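Local structure of HcgC (Methanococcus maripaludis S2, 5O4J) at residues A[190-195]-A[230-235]; A[118-123]-A[147-152]; A[75-80]-A[210-215]; A[165-170]-A[178-183]. The protein acts as a SAM-dependent C-methyltransferase that probably methylates a pyridinol precursor during biosynthesis of the iron-containing cofactor of [Fe]-hydrogenase. All coordinates share one frame; numbering follows the deposited sequence. Where two conformers were deposited one is given.

Interaction 1: residues A[190-195]-A[230-235]; sequences REINEL and ITVSSI
Ile192, near the C-terminal end of helix 177-193, rests on Ile230 and Val232 of strand 230-234, an inner strand of a four-stranded antiparallel sheet whose order is 2-3, 10-13, 230-234, 198-203. The contact is helix-on-sheet packing, apolar and buried. Ile230 and Val232, alternate residues of the strand, both direct their CB toward the helix, and Ile192 answers with its CB toward the strand. From that CB the side chain forks. The CG2 methyl goes to Val232, where it lies 3.8 Å from CG2 and, more loosely, 4.2 Å from CG1, so that one methyl engages both branches of the valine. The other arm leaves with CG1 anti to the carbonyl carbon (chi1 -73°) and runs on nearly extended to CD1, which carries it along to Ile230. Around the pair, Leu242 and Ile245 of helix 239-251 and Thr201 of strand 198-203 also touch Ile192, while Ile185 and Cys189 from earlier turns of helix 177-193 touch Ile230. Lys173 of the second subunit hydrogen-bonds to the carbonyl oxygens of Asn193 and Leu195, joining 193-195 to a neighbouring subunit. Ile230 uses the same kind of extended arm, and the two isoleucines meet tip to tip, Ile192 CD1 lying 3.6 Å from Ile230 CD1.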
# COMPACT_ATOMS: atom_id res chain seq x y z
N ARG A 190 4.01 -1.02 -8.35
CA ARG A 190 4.34 -0.61 -7.00
C ARG A 190 5.43 -1.50 -6.42
O ARG A 190 6.34 -1.00 -5.75
CB ARG A 190 3.08 -0.59 -6.15
CG ARG A 190 2.11 0.51 -6.64
CD ARG A 190 0.96 0.81 -5.70
NE ARG A 190 -0.33 0.68 -6.39
CZ ARG A 190 -1.15 -0.37 -6.28
NH1 ARG A 190 -0.84 -1.39 -5.49
NH2 ARG A 190 -2.29 -0.38 -6.95
N GLU A 191 5.40 -2.80 -6.73
CA GLU A 191 6.45 -3.70 -6.27
C GLU A 191 7.74 -3.51 -7.05
O GLU A 191 8.84 -3.56 -6.47
CB GLU A 191 5.99 -5.16 -6.37
CG GLU A 191 6.98 -6.12 -5.76
CD GLU A 191 6.54 -7.58 -5.79
OE1 GLU A 191 5.36 -7.88 -6.09
OE2 GLU A 191 7.40 -8.43 -5.50
N ILE A 192 7.65 -3.32 -8.37
CA ILE A 192 8.84 -3.11 -9.19
C ILE A 192 9.58 -1.86 -8.74
O ILE A 192 10.82 -1.83 -8.71
CB ILE A 192 8.44 -3.03 -10.68
CG1 ILE A 192 8.06 -4.42 -11.18
CG2 ILE A 192 9.54 -2.40 -11.53
CD1 ILE A 192 7.17 -4.42 -12.40
N ASN A 193 8.84 -0.81 -8.39
CA ASN A 193 9.51 0.43 -7.99
C ASN A 193 10.42 0.22 -6.79
O ASN A 193 11.41 0.94 -6.64
CB ASN A 193 8.49 1.51 -7.69
CG ASN A 193 9.06 2.88 -7.90
OD1 ASN A 193 9.42 3.25 -9.01
ND2 ASN A 193 9.18 3.64 -6.82
N GLU A 194 10.09 -0.76 -5.94
CA GLU A 194 10.88 -1.04 -4.75
C GLU A 194 12.10 -1.91 -5.02
O GLU A 194 12.91 -2.12 -4.11
CB GLU A 194 9.98 -1.69 -3.69
CG GLU A 194 8.95 -0.70 -3.18
CD GLU A 194 8.10 -1.22 -2.03
OE1 GLU A 194 8.14 -2.44 -1.73
OE2 GLU A 194 7.39 -0.40 -1.42
N LEU A 195 12.28 -2.41 -6.25
CA LEU A 195 13.51 -3.11 -6.58
C LEU A 195 14.71 -2.17 -6.46
O LEU A 195 14.63 -0.98 -6.80
CB LEU A 195 13.45 -3.66 -8.01
CG LEU A 195 12.43 -4.77 -8.28
CD1 LEU A 195 12.36 -5.03 -9.79
CD2 LEU A 195 12.77 -6.05 -7.51
N ILE A 230 4.92 -2.47 -18.90
CA ILE A 230 5.66 -1.63 -17.97
C ILE A 230 7.00 -1.24 -18.57
O ILE A 230 7.67 -2.05 -19.21
CB ILE A 230 5.88 -2.33 -16.62
CG1 ILE A 230 4.53 -2.55 -15.94
CG2 ILE A 230 6.77 -1.49 -15.71
CD1 ILE A 230 4.58 -3.36 -14.66
N THR A 231 7.40 0.01 -18.33
CA THR A 231 8.73 0.51 -18.66
C THR A 231 9.39 1.01 -17.39
O THR A 231 8.76 1.73 -16.60
CB THR A 231 8.63 1.61 -19.71
OG1 THR A 231 8.02 1.08 -20.89
CG2 THR A 231 10.01 2.17 -20.06
N VAL A 232 10.64 0.60 -17.17
CA VAL A 232 11.33 0.90 -15.92
C VAL A 232 12.60 1.68 -16.22
O VAL A 232 13.31 1.39 -17.19
CB VAL A 232 11.68 -0.38 -15.14
CG1 VAL A 232 12.15 -0.01 -13.75
CG2 VAL A 232 10.49 -1.32 -15.09
N SER A 233 12.91 2.64 -15.35
CA SER A 233 14.17 3.37 -15.35
C SER A 233 14.96 2.95 -14.11
O SER A 233 14.45 3.04 -12.99
CB SER A 233 13.92 4.88 -15.35
OG SER A 233 15.14 5.62 -15.35
N SER A 234 16.18 2.44 -14.31
CA SER A 234 16.96 1.92 -13.20
C SER A 234 18.45 2.03 -13.48
O SER A 234 18.89 2.14 -14.63
CB SER A 234 16.60 0.45 -12.92
OG SER A 234 16.99 -0.39 -13.99
N ILE A 235 19.24 1.97 -12.41
CA ILE A 235 20.69 1.95 -12.57
C ILE A 235 21.16 0.56 -12.97
O ILE A 235 22.05 0.42 -13.82
CB ILE A 235 21.40 2.40 -11.28
CG1 ILE A 235 20.84 3.72 -10.76
CG2 ILE A 235 22.92 2.48 -11.51
CD1 ILE A 235 20.93 4.87 -11.72

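Interaction 2: residues A[118-123]-A[147-152]. With SAH (S-adenosyl-L-homocysteine), chain E.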
# COMPACT_ATOMS: atom_id res chain seq x y z
N VAL A 118 -27.38 -6.37 -20.45
CA VAL A 118 -28.65 -6.91 -20.91
C VAL A 118 -29.67 -6.90 -19.78
O VAL A 118 -29.35 -7.05 -18.60
CB VAL A 118 -28.50 -8.34 -21.45
CG1 VAL A 118 -27.55 -8.37 -22.63
CG2 VAL A 118 -28.05 -9.29 -20.36
N SER A 119 -30.91 -6.77 -20.16
CA SER A 119 -32.01 -6.73 -19.22
C SER A 119 -32.48 -8.14 -18.87
O SER A 119 -32.44 -9.03 -19.72
CB SER A 119 -33.17 -5.94 -19.80
OG SER A 119 -33.74 -6.64 -20.89
N PRO A 120 -32.92 -8.37 -17.64
CA PRO A 120 -33.57 -9.66 -17.34
C PRO A 120 -34.73 -9.95 -18.28
O PRO A 120 -35.02 -11.12 -18.58
CB PRO A 120 -34.04 -9.48 -15.89
CG PRO A 120 -33.10 -8.45 -15.33
CD PRO A 120 -32.86 -7.50 -16.45
N ASP A 121 -35.40 -8.90 -18.76
CA ASP A 121 -36.51 -9.08 -19.70
C ASP A 121 -36.04 -9.78 -20.98
O ASP A 121 -36.71 -10.69 -21.48
CB ASP A 121 -37.12 -7.71 -20.02
CG ASP A 121 -38.43 -7.82 -20.79
OD1 ASP A 121 -38.55 -8.68 -21.68
OD2 ASP A 121 -39.34 -7.01 -20.50
N LEU A 122 -34.90 -9.36 -21.54
CA LEU A 122 -34.40 -9.99 -22.75
C LEU A 122 -33.95 -11.43 -22.49
O LEU A 122 -34.22 -12.33 -23.28
CB LEU A 122 -33.25 -9.17 -23.34
CG LEU A 122 -32.56 -9.77 -24.57
CD1 LEU A 122 -33.54 -9.98 -25.71
CD2 LEU A 122 -31.41 -8.88 -25.02
N ILE A 123 -33.26 -11.66 -21.37
CA ILE A 123 -32.83 -13.01 -21.03
C ILE A 123 -34.04 -13.92 -20.88
O ILE A 123 -34.01 -15.09 -21.30
CB ILE A 123 -31.98 -12.98 -19.75
CG1 ILE A 123 -30.69 -12.19 -20.02
CG2 ILE A 123 -31.70 -14.41 -19.25
CD1 ILE A 123 -29.79 -12.03 -18.83
N ILE A 147 -25.73 -0.95 -8.17
CA ILE A 147 -26.14 -0.92 -9.57
C ILE A 147 -26.15 -2.31 -10.19
O ILE A 147 -26.72 -2.49 -11.28
CB ILE A 147 -25.24 0.02 -10.40
CG1 ILE A 147 -25.90 0.34 -11.74
CG2 ILE A 147 -23.85 -0.59 -10.63
CD1 ILE A 147 -25.52 1.69 -12.29
N ASP A 148 -25.55 -3.30 -9.53
CA ASP A 148 -25.52 -4.65 -10.05
C ASP A 148 -26.89 -5.31 -9.92
O ASP A 148 -27.59 -5.13 -8.93
CB ASP A 148 -24.49 -5.47 -9.28
CG ASP A 148 -24.51 -6.93 -9.66
OD1 ASP A 148 -24.09 -7.26 -10.79
OD2 ASP A 148 -24.95 -7.74 -8.83
N ASN A 149 -27.26 -6.10 -10.94
CA ASN A 149 -28.50 -6.88 -10.87
C ASN A 149 -28.29 -8.28 -11.43
O ASN A 149 -29.18 -8.87 -12.05
CB ASN A 149 -29.64 -6.18 -11.60
CG ASN A 149 -29.42 -6.12 -13.10
OD1 ASN A 149 -28.30 -6.31 -13.57
ND2 ASN A 149 -30.49 -5.85 -13.86
N THR A 150 -27.10 -8.84 -11.21
CA THR A 150 -26.76 -10.17 -11.70
C THR A 150 -27.81 -11.21 -11.34
O THR A 150 -28.20 -12.03 -12.17
CB THR A 150 -25.39 -10.58 -11.15
OG1 THR A 150 -24.37 -9.76 -11.72
CG2 THR A 150 -25.07 -12.06 -11.45
N ASP A 151 -28.24 -11.21 -10.07
CA ASP A 151 -29.17 -12.24 -9.61
C ASP A 151 -30.49 -12.18 -10.37
O ASP A 151 -31.11 -13.22 -10.60
CB ASP A 151 -29.41 -12.09 -8.11
CG ASP A 151 -28.17 -12.38 -7.29
OD1 ASP A 151 -27.72 -13.54 -7.27
OD2 ASP A 151 -27.64 -11.43 -6.66
N LYS A 152 -30.93 -10.98 -10.75
CA LYS A 152 -32.18 -10.84 -11.48
C LYS A 152 -32.07 -11.36 -12.91
O LYS A 152 -33.10 -11.62 -13.54
CB LYS A 152 -32.63 -9.38 -11.47
CG LYS A 152 -33.12 -8.92 -10.11
CD LYS A 152 -33.67 -7.51 -10.14
CE LYS A 152 -34.26 -7.13 -8.79
NZ LYS A 152 -34.83 -5.76 -8.78
N SAH E . -17.40 -8.35 -18.35
CA SAH E . -16.68 -8.05 -19.62
CB SAH E . -16.86 -6.58 -19.98
CG SAH E . -18.24 -6.31 -20.58
SD SAH E . -18.42 -4.63 -21.13
C SAH E . -15.21 -8.34 -19.52
O SAH E . -14.48 -8.11 -20.51
OXT SAH E . -14.79 -8.78 -18.44
C5' SAH E . -20.04 -4.65 -21.83
C4' SAH E . -20.07 -5.26 -23.23
O4' SAH E . -21.42 -5.68 -23.51
C3' SAH E . -19.73 -4.24 -24.30
O3' SAH E . -19.16 -4.86 -25.45
C2' SAH E . -21.09 -3.64 -24.59
O2' SAH E . -21.18 -2.98 -25.85
C1' SAH E . -21.98 -4.86 -24.54
N9 SAH E . -23.37 -4.58 -24.15
C8 SAH E . -23.79 -3.70 -23.22
N7 SAH E . -25.14 -3.75 -23.12
C5 SAH E . -25.57 -4.69 -23.99
C6 SAH E . -26.88 -5.25 -24.39
N6 SAH E . -28.02 -4.79 -23.82
N1 SAH E . -26.89 -6.21 -25.34
C2 SAH E . -25.76 -6.67 -25.91
N3 SAH E . -24.54 -6.21 -25.60
C4 SAH E . -24.40 -5.23 -24.67
O HOH W 1 -29.85 -5.12 -16.61
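Pro120 meets Lys152 and Asn149 by van der Waals contact, with no direct hydrogen bond between 118-123 and 147-152. Its ring presses on the backbone of Lys152, CB lying 3.3 Å from Lys152 O, and CG also touches the start of the lysine side chain, 4.0 Å from Lys152 CB. The rest of that side chain runs extended and leads away from the contact. At its CD side the ring meets the amide nitrogen of Asn149, which comes from the opposite direction, Pro120 CD lying 3.9 Å from Asn149 ND2.

The polar link is made by one water, which donates to Val118 O at 2.8 Å and accepts from Asn149 ND2 at 2.9 Å. Asn149 has CG between its backbone N and carbonyl carbon (chi1 67°), which turns the amide toward 118-123; its OD1 is taken by Arg153 NE. Both segments belong to the Rossmann-like half of the protein: 118-123 comes after parallel strand 108-111, whereas the loop at 147-152 leads from helix 142-147 toward strand 159-167.

Each segment also has side-chain hydrogen bonds of its own. Ser119 is the N-cap of helix 120-123, and in one of its two deposited conformers OG accepts from Leu122 N. In the other segment Thr150 OG1 donates to the syn lone pair of Asp148 OD1 at 2.7 Å, and Lys137 forms a salt bridge with Asp148 OD2.

The ligand contact falls to Val118, whose CG1 touches the adenine of S-adenosylhomocysteine, 3.5 Å from N1 and nearly as close to C6.

Interaction 3: residues A[75-80]-A[210-215]; sequences PHLKDI and GTVFHE. With SAH (S-adenosyl-L-homocysteine), chain E.
His76 makes the polar link, donating from NE2 to Val212 O at 2.7 Å. Its CG sits between the backbone N and the carbonyl carbon (chi1 79°), which swings the ring to that oxygen. The bond is bent (N-H...O angle 141°), and the oxygen lies 22° out of the imidazole plane. With an alanine at His76, Val212 O is likely to lose this donor, and a gap would probably open beside Leu77 CG, which lies over one imidazole face toward its rim.

Apolar packing comes from Leu77, which crosses Val212 and Phe213 at about right angles: CD2 reaches Val212 CG1 at 3.7 Å, and CD1 comes to 3.9 Å from Phe213 CE1. Val212 CG1 covers one face of the Phe213 ring toward its rim. The 3-10 segment 75-80 follows strand 65-72 of the Rossmann-like sheet, at whose end Asp72 binds S-adenosylhomocysteine; helix 208-213 brings Phe213 to the same ligand.

Ligand contacts gather at the ribose. Leu77 CD1 lies 3.3 Å from O3', and the Phe213 ring turns its edge to the hydroxyls, CE1 lying 3.5 Å from O2' and CZ 3.7 Å from O3'. Tyr51 meets Phe213 edge-to-face, and Ile5 of the second subunit packs there too.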
# COMPACT_ATOMS: atom_id res chain seq x y z
N PRO A 75 -22.79 -2.21 -33.02
CA PRO A 75 -22.52 -2.95 -34.26
C PRO A 75 -21.05 -2.96 -34.66
O PRO A 75 -20.60 -3.94 -35.27
CB PRO A 75 -23.39 -2.23 -35.31
CG PRO A 75 -23.75 -0.93 -34.71
CD PRO A 75 -23.78 -1.14 -33.23
N HIS A 76 -20.28 -1.91 -34.35
CA HIS A 76 -18.89 -1.89 -34.79
C HIS A 76 -18.03 -2.94 -34.09
O HIS A 76 -16.92 -3.21 -34.55
CB HIS A 76 -18.28 -0.50 -34.61
CG HIS A 76 -17.85 -0.20 -33.21
ND1 HIS A 76 -18.74 0.17 -32.22
CD2 HIS A 76 -16.62 -0.18 -32.63
CE1 HIS A 76 -18.08 0.39 -31.09
NE2 HIS A 76 -16.79 0.18 -31.32
N LEU A 77 -18.53 -3.54 -33.01
CA LEU A 77 -17.73 -4.56 -32.35
C LEU A 77 -17.67 -5.87 -33.13
O LEU A 77 -16.98 -6.80 -32.70
CB LEU A 77 -18.25 -4.81 -30.94
CG LEU A 77 -17.73 -3.80 -29.92
CD1 LEU A 77 -18.42 -4.00 -28.59
CD2 LEU A 77 -16.21 -3.89 -29.75
N LYS A 78 -18.35 -5.96 -34.28
CA LYS A 78 -18.07 -7.05 -35.20
C LYS A 78 -16.59 -7.13 -35.52
O LYS A 78 -16.07 -8.22 -35.80
CB LYS A 78 -18.87 -6.87 -36.49
CG LYS A 78 -18.62 -5.54 -37.21
CD LYS A 78 -19.08 -5.59 -38.66
CE LYS A 78 -19.47 -4.21 -39.17
NZ LYS A 78 -18.34 -3.23 -39.15
N ASP A 79 -15.89 -5.99 -35.47
CA ASP A 79 -14.46 -5.94 -35.77
C ASP A 79 -13.60 -6.62 -34.71
O ASP A 79 -12.41 -6.84 -34.96
CB ASP A 79 -13.99 -4.48 -35.92
CG ASP A 79 -14.76 -3.71 -36.98
OD1 ASP A 79 -15.15 -4.31 -38.00
OD2 ASP A 79 -14.94 -2.47 -36.81
N ILE A 80 -14.14 -6.92 -33.53
CA ILE A 80 -13.35 -7.52 -32.46
C ILE A 80 -13.40 -9.05 -32.47
O ILE A 80 -12.82 -9.68 -31.58
CB ILE A 80 -13.76 -6.96 -31.08
CG1 ILE A 80 -12.56 -7.02 -30.12
CG2 ILE A 80 -14.94 -7.71 -30.46
CD1 ILE A 80 -12.69 -6.09 -28.91
N GLY A 210 -11.98 3.85 -24.12
CA GLY A 210 -12.40 4.94 -24.98
C GLY A 210 -12.09 4.68 -26.45
O GLY A 210 -12.87 5.03 -27.33
N THR A 211 -10.94 4.07 -26.72
CA THR A 211 -10.60 3.74 -28.11
C THR A 211 -11.67 2.85 -28.72
O THR A 211 -12.03 3.01 -29.89
CB THR A 211 -9.24 3.05 -28.16
OG1 THR A 211 -8.29 3.83 -27.41
CG2 THR A 211 -8.78 2.89 -29.59
N VAL A 212 -12.22 1.92 -27.94
CA VAL A 212 -13.22 0.99 -28.45
C VAL A 212 -14.59 1.66 -28.55
O VAL A 212 -15.29 1.51 -29.56
CB VAL A 212 -13.31 -0.26 -27.56
CG1 VAL A 212 -14.42 -1.18 -28.07
CG2 VAL A 212 -11.99 -1.01 -27.56
N PHE A 213 -15.02 2.35 -27.49
CA PHE A 213 -16.42 2.74 -27.38
C PHE A 213 -16.70 4.19 -27.70
O PHE A 213 -17.86 4.52 -27.99
CB PHE A 213 -16.93 2.43 -25.97
CG PHE A 213 -17.01 0.98 -25.71
CD1 PHE A 213 -18.11 0.27 -26.14
CD2 PHE A 213 -15.95 0.31 -25.12
CE1 PHE A 213 -18.18 -1.09 -25.96
CE2 PHE A 213 -16.01 -1.06 -24.93
CZ PHE A 213 -17.12 -1.76 -25.36
N HIS A 214 -15.71 5.07 -27.65
CA HIS A 214 -15.88 6.47 -28.01
C HIS A 214 -15.30 6.78 -29.38
O HIS A 214 -16.02 7.30 -30.24
CB HIS A 214 -15.25 7.34 -26.93
CG HIS A 214 -15.87 7.15 -25.58
ND1 HIS A 214 -15.26 7.54 -24.41
CD2 HIS A 214 -17.06 6.60 -25.22
CE1 HIS A 214 -16.04 7.25 -23.39
NE2 HIS A 214 -17.13 6.67 -23.85
N GLU A 215 -14.05 6.40 -29.63
CA GLU A 215 -13.46 6.54 -30.96
C GLU A 215 -13.96 5.47 -31.92
O GLU A 215 -13.95 5.69 -33.14
CB GLU A 215 -11.94 6.47 -30.84
CG GLU A 215 -11.33 7.57 -29.99
CD GLU A 215 -9.86 7.31 -29.67
OE1 GLU A 215 -9.36 7.89 -28.69
OE2 GLU A 215 -9.23 6.53 -30.40
N SAH E . -17.40 -8.35 -18.35
CA SAH E . -16.68 -8.05 -19.62
CB SAH E . -16.86 -6.58 -19.98
CG SAH E . -18.24 -6.31 -20.58
SD SAH E . -18.42 -4.63 -21.13
C SAH E . -15.21 -8.34 -19.52
O SAH E . -14.48 -8.11 -20.51
OXT SAH E . -14.79 -8.78 -18.44
C5' SAH E . -20.04 -4.65 -21.83
C4' SAH E . -20.07 -5.26 -23.23
O4' SAH E . -21.42 -5.68 -23.51
C3' SAH E . -19.73 -4.24 -24.30
O3' SAH E . -19.16 -4.86 -25.45
C2' SAH E . -21.09 -3.64 -24.59
O2' SAH E . -21.18 -2.98 -25.85
C1' SAH E . -21.98 -4.86 -24.54
N9 SAH E . -23.37 -4.58 -24.15
C8 SAH E . -23.79 -3.70 -23.22
N7 SAH E . -25.14 -3.75 -23.12
C5 SAH E . -25.57 -4.69 -23.99
C6 SAH E . -26.88 -5.25 -24.39
N6 SAH E . -28.02 -4.79 -23.82
N1 SAH E . -26.89 -6.21 -25.34
C2 SAH E . -25.76 -6.67 -25.91
N3 SAH E . -24.54 -6.21 -25.60
C4 SAH E . -24.40 -5.23 -24.67

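Interaction 4: residues A[165-170]-A[178-183]; sequences TYRSSK and MTLVVD. With LI (lithium ion), chain I; PJL ((3~{E})-3-[(~{E})-3-oxidanylprop-2-enoyl]iminopropanoic acid), chain H.
Strand 165-167 and helix 178-183 run almost parallel, 10° between their directions and 10.0 Å between their axes, and the connection between them begins with a type II turn from Arg167 to Lys170. This is helix-on-sheet packing of the Rossmann-like domain, helix 177-193 lying on strand 159-167. Leu180 fills the interface with both methyls: CD1 is 3.6 Å from Thr165 CG2, and CD2 touches Arg167 CG at the same distance of 3.6 Å, the leucine and arginine side chains running alongside in opposite directions.

A bend at chi3 (-65°) folds the guanidinium of Arg167 back between two aliphatic carbons. Lys170 CB lies 3.4 Å above the centre of one face, and Asp183 CB covers the opposite face toward its rim. Asp183 OD2 is 4.2 Å from Arg167 NH1 and well out of the guanidinium plane, so any attraction is probably between charges alone, no N-H pointing at it; OD2 hydrogen-bonds instead with Ser172 OG. The N-H groups of Arg167 serve Ser172 OG, Phe171 O and, in a salt bridge, Asp187. A methionine at Arg167 would probably leave Asp187 without that charged mate and the Phe171 carbonyl without this donor.

In the turn, Ser169 OG binds a lithium ion at 2.5 Å and also hydrogen-bonds to Glu194 O of the third subunit. Near the start of the helix, one oxygen of the bound imino acid is gripped twice: O13 accepts from Thr179 N at 3.0 Å (N-H...O angle 153°) and from Thr179 OG1 at 2.7 Å.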
# COMPACT_ATOMS: atom_id res chain seq x y z
N THR A 165 -14.70 -13.70 -11.08
CA THR A 165 -13.27 -13.58 -11.29
C THR A 165 -12.71 -12.59 -10.28
O THR A 165 -13.13 -11.42 -10.25
CB THR A 165 -12.94 -13.15 -12.72
OG1 THR A 165 -13.62 -13.99 -13.67
CG2 THR A 165 -11.45 -13.26 -12.97
N TYR A 166 -11.74 -13.05 -9.49
CA TYR A 166 -11.11 -12.24 -8.46
C TYR A 166 -9.60 -12.40 -8.54
O TYR A 166 -9.08 -13.31 -9.20
CB TYR A 166 -11.57 -12.63 -7.05
CG TYR A 166 -13.06 -12.74 -6.89
CD1 TYR A 166 -13.86 -11.61 -6.95
CD2 TYR A 166 -13.66 -13.97 -6.65
CE1 TYR A 166 -15.24 -11.71 -6.79
CE2 TYR A 166 -15.03 -14.07 -6.49
CZ TYR A 166 -15.81 -12.96 -6.55
OH TYR A 166 -17.18 -13.08 -6.38
N ARG A 167 -8.90 -11.54 -7.83
CA ARG A 167 -7.46 -11.68 -7.64
C ARG A 167 -7.20 -12.19 -6.23
O ARG A 167 -7.64 -11.59 -5.24
CB ARG A 167 -6.76 -10.34 -7.88
CG ARG A 167 -6.98 -9.80 -9.29
CD ARG A 167 -5.98 -8.69 -9.63
NE ARG A 167 -6.17 -7.53 -8.78
CZ ARG A 167 -5.20 -6.80 -8.24
NH1 ARG A 167 -5.51 -5.76 -7.49
NH2 ARG A 167 -3.93 -7.11 -8.43
N SER A 168 -6.50 -13.33 -6.13
CA SER A 168 -6.15 -13.86 -4.82
C SER A 168 -5.27 -12.86 -4.08
O SER A 168 -4.28 -12.36 -4.62
CB SER A 168 -5.42 -15.19 -4.98
OG SER A 168 -4.13 -15.00 -5.52
N SER A 169 -5.66 -12.53 -2.85
CA SER A 169 -4.95 -11.66 -1.91
C SER A 169 -4.93 -10.18 -2.29
O SER A 169 -4.30 -9.40 -1.58
CB SER A 169 -3.49 -12.10 -1.70
OG SER A 169 -3.46 -13.36 -1.06
N LYS A 170 -5.58 -9.77 -3.37
CA LYS A 170 -5.50 -8.39 -3.83
C LYS A 170 -6.90 -7.84 -4.10
O LYS A 170 -7.81 -8.59 -4.45
CB LYS A 170 -4.65 -8.26 -5.10
CG LYS A 170 -3.21 -8.69 -4.91
CD LYS A 170 -2.46 -7.69 -4.05
CE LYS A 170 -0.96 -7.86 -4.20
NZ LYS A 170 -0.21 -6.83 -3.42
N MET A 178 -10.68 -5.63 -18.32
CA MET A 178 -9.93 -4.37 -18.28
C MET A 178 -9.53 -4.00 -16.85
O MET A 178 -8.37 -3.64 -16.61
CB MET A 178 -10.76 -3.25 -18.90
CG MET A 178 -10.06 -1.88 -18.92
SD MET A 178 -8.48 -1.83 -19.75
CE MET A 178 -8.91 -2.48 -21.37
N THR A 179 -10.48 -4.03 -15.91
CA THR A 179 -10.18 -3.71 -14.52
C THR A 179 -9.04 -4.57 -13.99
O THR A 179 -8.10 -4.08 -13.35
CB THR A 179 -11.42 -3.90 -13.63
OG1 THR A 179 -12.46 -3.01 -14.01
CG2 THR A 179 -11.09 -3.68 -12.15
N LEU A 180 -9.13 -5.87 -14.24
CA LEU A 180 -8.12 -6.79 -13.73
C LEU A 180 -6.76 -6.51 -14.35
O LEU A 180 -5.74 -6.55 -13.65
CB LEU A 180 -8.55 -8.23 -14.00
CG LEU A 180 -9.79 -8.68 -13.23
CD1 LEU A 180 -10.31 -9.99 -13.79
CD2 LEU A 180 -9.48 -8.79 -11.75
N VAL A 181 -6.72 -6.23 -15.65
CA VAL A 181 -5.46 -5.91 -16.32
C VAL A 181 -4.84 -4.66 -15.72
O VAL A 181 -3.64 -4.62 -15.40
CB VAL A 181 -5.69 -5.77 -17.84
CG1 VAL A 181 -4.48 -5.16 -18.54
CG2 VAL A 181 -6.05 -7.11 -18.45
N VAL A 182 -5.64 -3.61 -15.54
CA VAL A 182 -5.17 -2.37 -14.93
C VAL A 182 -4.60 -2.65 -13.55
O VAL A 182 -3.50 -2.20 -13.21
CB VAL A 182 -6.32 -1.35 -14.87
CG1 VAL A 182 -5.95 -0.15 -14.00
CG2 VAL A 182 -6.69 -0.90 -16.28
N ASP A 183 -5.33 -3.39 -12.73
CA ASP A 183 -4.90 -3.61 -11.36
C ASP A 183 -3.66 -4.49 -11.29
O ASP A 183 -2.79 -4.29 -10.44
CB ASP A 183 -6.05 -4.20 -10.56
CG ASP A 183 -7.16 -3.21 -10.30
OD1 ASP A 183 -6.97 -1.99 -10.52
OD2 ASP A 183 -8.23 -3.66 -9.85
LI LI I . -4.39 -15.70 -1.41
O14 PJL H . -14.62 -3.46 -18.26
C12 PJL H . -14.36 -3.31 -17.03
O13 PJL H . -13.40 -3.86 -16.45
C10 PJL H . -15.19 -2.43 -16.12
C4 PJL H . -16.66 -2.46 -16.46
N5 PJL H . -17.14 -1.71 -17.35
C6 PJL H . -18.45 -1.69 -17.67
O8 PJL H . -18.97 -0.68 -18.12
C7 PJL H . -19.32 -2.87 -17.47
C2 PJL H . -18.85 -4.00 -16.95
O1 PJL H . -19.59 -5.07 -16.76
O HOH W 2 -4.71 -17.71 -2.60

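How the interactions relate
From the N terminus, interaction 3 opens first, at 75-80 beyond strand 65-72, and its long loop closes only at 210-215. Within that span interaction 2 opens and closes (118-123 to 147-152), then interaction 4 joins strand 159-167 to helix 177-193 across a short connection. Interaction 1 starts on the same helix at 190-195, before interaction 3 has closed, and ends at 230-235, so the two cross. Helix 177-193 thus spans from the mixed Rossmann-like sheet to the four-stranded antiparallel sheet, interactions 4 and 1 lying about 20 Å apart between centres. Interactions 2 and 3 touch different parts of one S-adenosylhomocysteine, the adenine and the ribose, without touching each other.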